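Local coordinates for protein HTH-type transcriptional regulator gadX (Escherichia coli, PDB 3MKL) that activates acid-resistance genes such as gadA, gadB and gadC, can repress gadW, and binds DNA through an AraC/XylS-type helix-turn-helix domain, at residues Y91-R94 / T100-E103. Residues are numbered along the deposited sequence; the frame is centred on the assembly and turned at random.
Sequences YVFR and TPTE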
ATOM      1  N   TYR A  91       3.542 -11.958   5.294  1.00 28.48           N
ATOM      2  CA  TYR A  91       2.256 -12.599   4.980  1.00 28.82           C
ATOM      3  C   TYR A  91       1.527 -11.926   3.787  1.00 28.39           C
ATOM      4  O   TYR A  91       0.985 -12.588   2.902  1.00 28.17           O
ATOM      5  CB  TYR A  91       1.350 -12.599   6.218  1.00 29.55           C
ATOM      6  CG  TYR A  91      -0.122 -12.596   5.875  1.00 30.89           C
ATOM      7  CD1 TYR A  91      -0.790 -13.797   5.570  1.00 31.81           C
ATOM      8  CD2 TYR A  91      -0.866 -11.409   5.875  1.00 27.87           C
ATOM      9  CE1 TYR A  91      -2.156 -13.804   5.239  1.00 32.04           C
ATOM     10  CE2 TYR A  91      -2.245 -11.421   5.560  1.00 30.25           C
ATOM     11  CZ  TYR A  91      -2.859 -12.620   5.238  1.00 29.26           C
ATOM     12  OH  TYR A  91      -4.173 -12.649   4.918  1.00 34.52           O
ATOM     13  N   VAL A  92       1.504 -10.599   3.788  1.00 27.94           N
ATOM     14  CA  VAL A  92       0.752  -9.878   2.779  1.00 28.50           C
ATOM     15  C   VAL A  92       1.508  -9.883   1.442  1.00 26.99           C
ATOM     16  O   VAL A  92       0.879  -9.911   0.367  1.00 26.41           O
ATOM     17  CB  VAL A  92       0.468  -8.445   3.252  1.00 29.32           C
ATOM     18  CG1 VAL A  92      -0.186  -7.651   2.168  1.00 31.08           C
ATOM     19  CG2 VAL A  92      -0.476  -8.497   4.446  1.00 33.32           C
ATOM     20  N   PHE A  93       2.843  -9.862   1.520  1.00 25.38           N
ATOM     21  CA  PHE A  93       3.684  -9.968   0.301  1.00 25.24           C
ATOM     22  C   PHE A  93       3.557 -11.342  -0.344  1.00 25.83           C
ATOM     23  O   PHE A  93       3.316 -11.447  -1.539  1.00 25.80           O
ATOM     24  CB  PHE A  93       5.134  -9.657   0.632  1.00 24.80           C
ATOM     25  CG  PHE A  93       6.061  -9.600  -0.565  1.00 24.61           C
ATOM     26  CD1 PHE A  93       6.490  -8.373  -1.069  1.00 22.49           C
ATOM     27  CD2 PHE A  93       6.556 -10.762  -1.136  1.00 26.59           C
ATOM     28  CE1 PHE A  93       7.384  -8.307  -2.134  1.00 25.06           C
ATOM     29  CE2 PHE A  93       7.460 -10.721  -2.208  1.00 28.18           C
ATOM     30  CZ  PHE A  93       7.877  -9.482  -2.711  1.00 28.66           C
ATOM     31  N   ARG A  94       3.667 -12.391   0.464  1.00 26.98           N
ATOM     32  CA  ARG A  94       3.466 -13.744  -0.047  1.00 29.34           C
ATOM     33  C   ARG A  94       2.083 -13.947  -0.692  1.00 29.54           C
ATOM     34  O   ARG A  94       1.990 -14.615  -1.712  1.00 30.56           O
ATOM     35  CB  ARG A  94       3.769 -14.805   1.008  1.00 30.83           C
ATOM     36  CG  ARG A  94       3.614 -16.212   0.463  1.00 36.93           C
ATOM     37  CD  ARG A  94       4.300 -17.287   1.304  1.00 45.89           C
ATOM     38  NE  ARG A  94       3.581 -17.507   2.549  1.00 50.23           N
ATOM     39  CZ  ARG A  94       4.029 -17.151   3.751  1.00 52.80           C
ATOM     40  NH1 ARG A  94       5.224 -16.581   3.903  1.00 53.48           N
ATOM     41  NH2 ARG A  94       3.282 -17.380   4.812  1.00 55.27           N
ATOM     42  N   THR A 100       7.691 -15.323  -0.534  1.00 33.89           N
ATOM     43  CA  THR A 100       8.160 -14.439   0.531  1.00 32.42           C
ATOM     44  C   THR A 100       9.069 -13.318  -0.021  1.00 32.23           C
ATOM     45  O   THR A 100       9.685 -13.480  -1.081  1.00 33.22           O
ATOM     46  CB  THR A 100       8.949 -15.225   1.625  1.00 34.28           C
ATOM     47  OG1 THR A 100      10.159 -15.744   1.058  1.00 37.76           O
ATOM     48  CG2 THR A 100       8.133 -16.375   2.195  1.00 34.09           C
ATOM     49  N   PRO A 101       9.165 -12.178   0.705  1.00 31.57           N
ATOM     50  CA  PRO A 101      10.131 -11.156   0.287  1.00 32.45           C
ATOM     51  C   PRO A 101      11.540 -11.711   0.084  1.00 35.89           C
ATOM     52  O   PRO A 101      12.228 -11.277  -0.837  1.00 37.01           O
ATOM     53  CB  PRO A 101      10.103 -10.157   1.438  1.00 31.41           C
ATOM     54  CG  PRO A 101       8.722 -10.287   2.005  1.00 29.00           C
ATOM     55  CD  PRO A 101       8.279 -11.692   1.790  1.00 29.39           C
ATOM     56  N   THR A 102      11.948 -12.663   0.930  1.00 37.86           N
ATOM     57  CA  THR A 102      13.273 -13.252   0.857  1.00 42.65           C
ATOM     58  C   THR A 102      13.439 -14.031  -0.420  1.00 45.74           C
ATOM     59  O   THR A 102      14.485 -13.932  -1.058  1.00 48.12           O
ATOM     60  CB  THR A 102      13.590 -14.184   2.063  1.00 43.65           C
ATOM     61  OG1 THR A 102      13.670 -13.400   3.250  1.00 43.75           O
ATOM     62  CG2 THR A 102      14.925 -14.888   1.875  1.00 46.53           C
ATOM     63  N   GLU A 103      12.421 -14.815  -0.784  1.00 46.49           N
ATOM     64  CA  GLU A 103      12.471 -15.539  -2.052  1.00 50.48           C
ATOM     65  C   GLU A 103      12.676 -14.538  -3.171  1.00 51.33           C
ATOM     66  O   GLU A 103      13.639 -14.641  -3.909  1.00 54.36           O
ATOM     67  CB  GLU A 103      11.214 -16.374  -2.288  1.00 50.17           C
ATOM     68  CG  GLU A 103      11.092 -17.586  -1.377  1.00 54.06           C
ATOM     69  CD  GLU A 103       9.723 -18.245  -1.454  1.00 56.81           C
ATOM     70  OE1 GLU A 103       8.917 -18.046  -0.513  1.00 55.57           O
ATOM     71  OE2 GLU A 103       9.454 -18.954  -2.454  1.00 60.62           O
TER
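With CG anti to the backbone N (chi1 -174°), Phe93 sends its ring out from helix 86-97 to meet Pro101, while a chi1 of 66° sets Thr100 OG1 between its backbone N and carbonyl carbon, where it can cap helix 101-107. The contact joins the helix that closes the second predicted helix-turn-helix motif of this AraC-type domain to the last modelled helix, which follows it in the chain. Pro101 CA sits over one face of the Phe93 ring, 4.0 Å from its centroid and offset toward the rim, a CH-pi contact. Alongside, Pro101 CD packs 3.5 Å from Phe93 CD2. Met60 and Leu64 of helix 51-67 also touch Phe93, and Ile67 and Ile74 touch Pro101, in the buried part of the contact. At the more exposed margin Arg94 brings NH1 to 3.4 Å from Thr100 CG2, the methyl lying at the guanidinium edge. Thr100 and Glu103 form a capping box: Glu103 N donates to Thr100 OG1 at 3.1 Å, and Thr100 N returns a nearly straight bond of 3.0 Å to Glu103 OE1, from well above the carboxylate plane. That oxygen is gripped twice, since Thr100 OG1 also donates to its anti lone pair, at 3.1 Å.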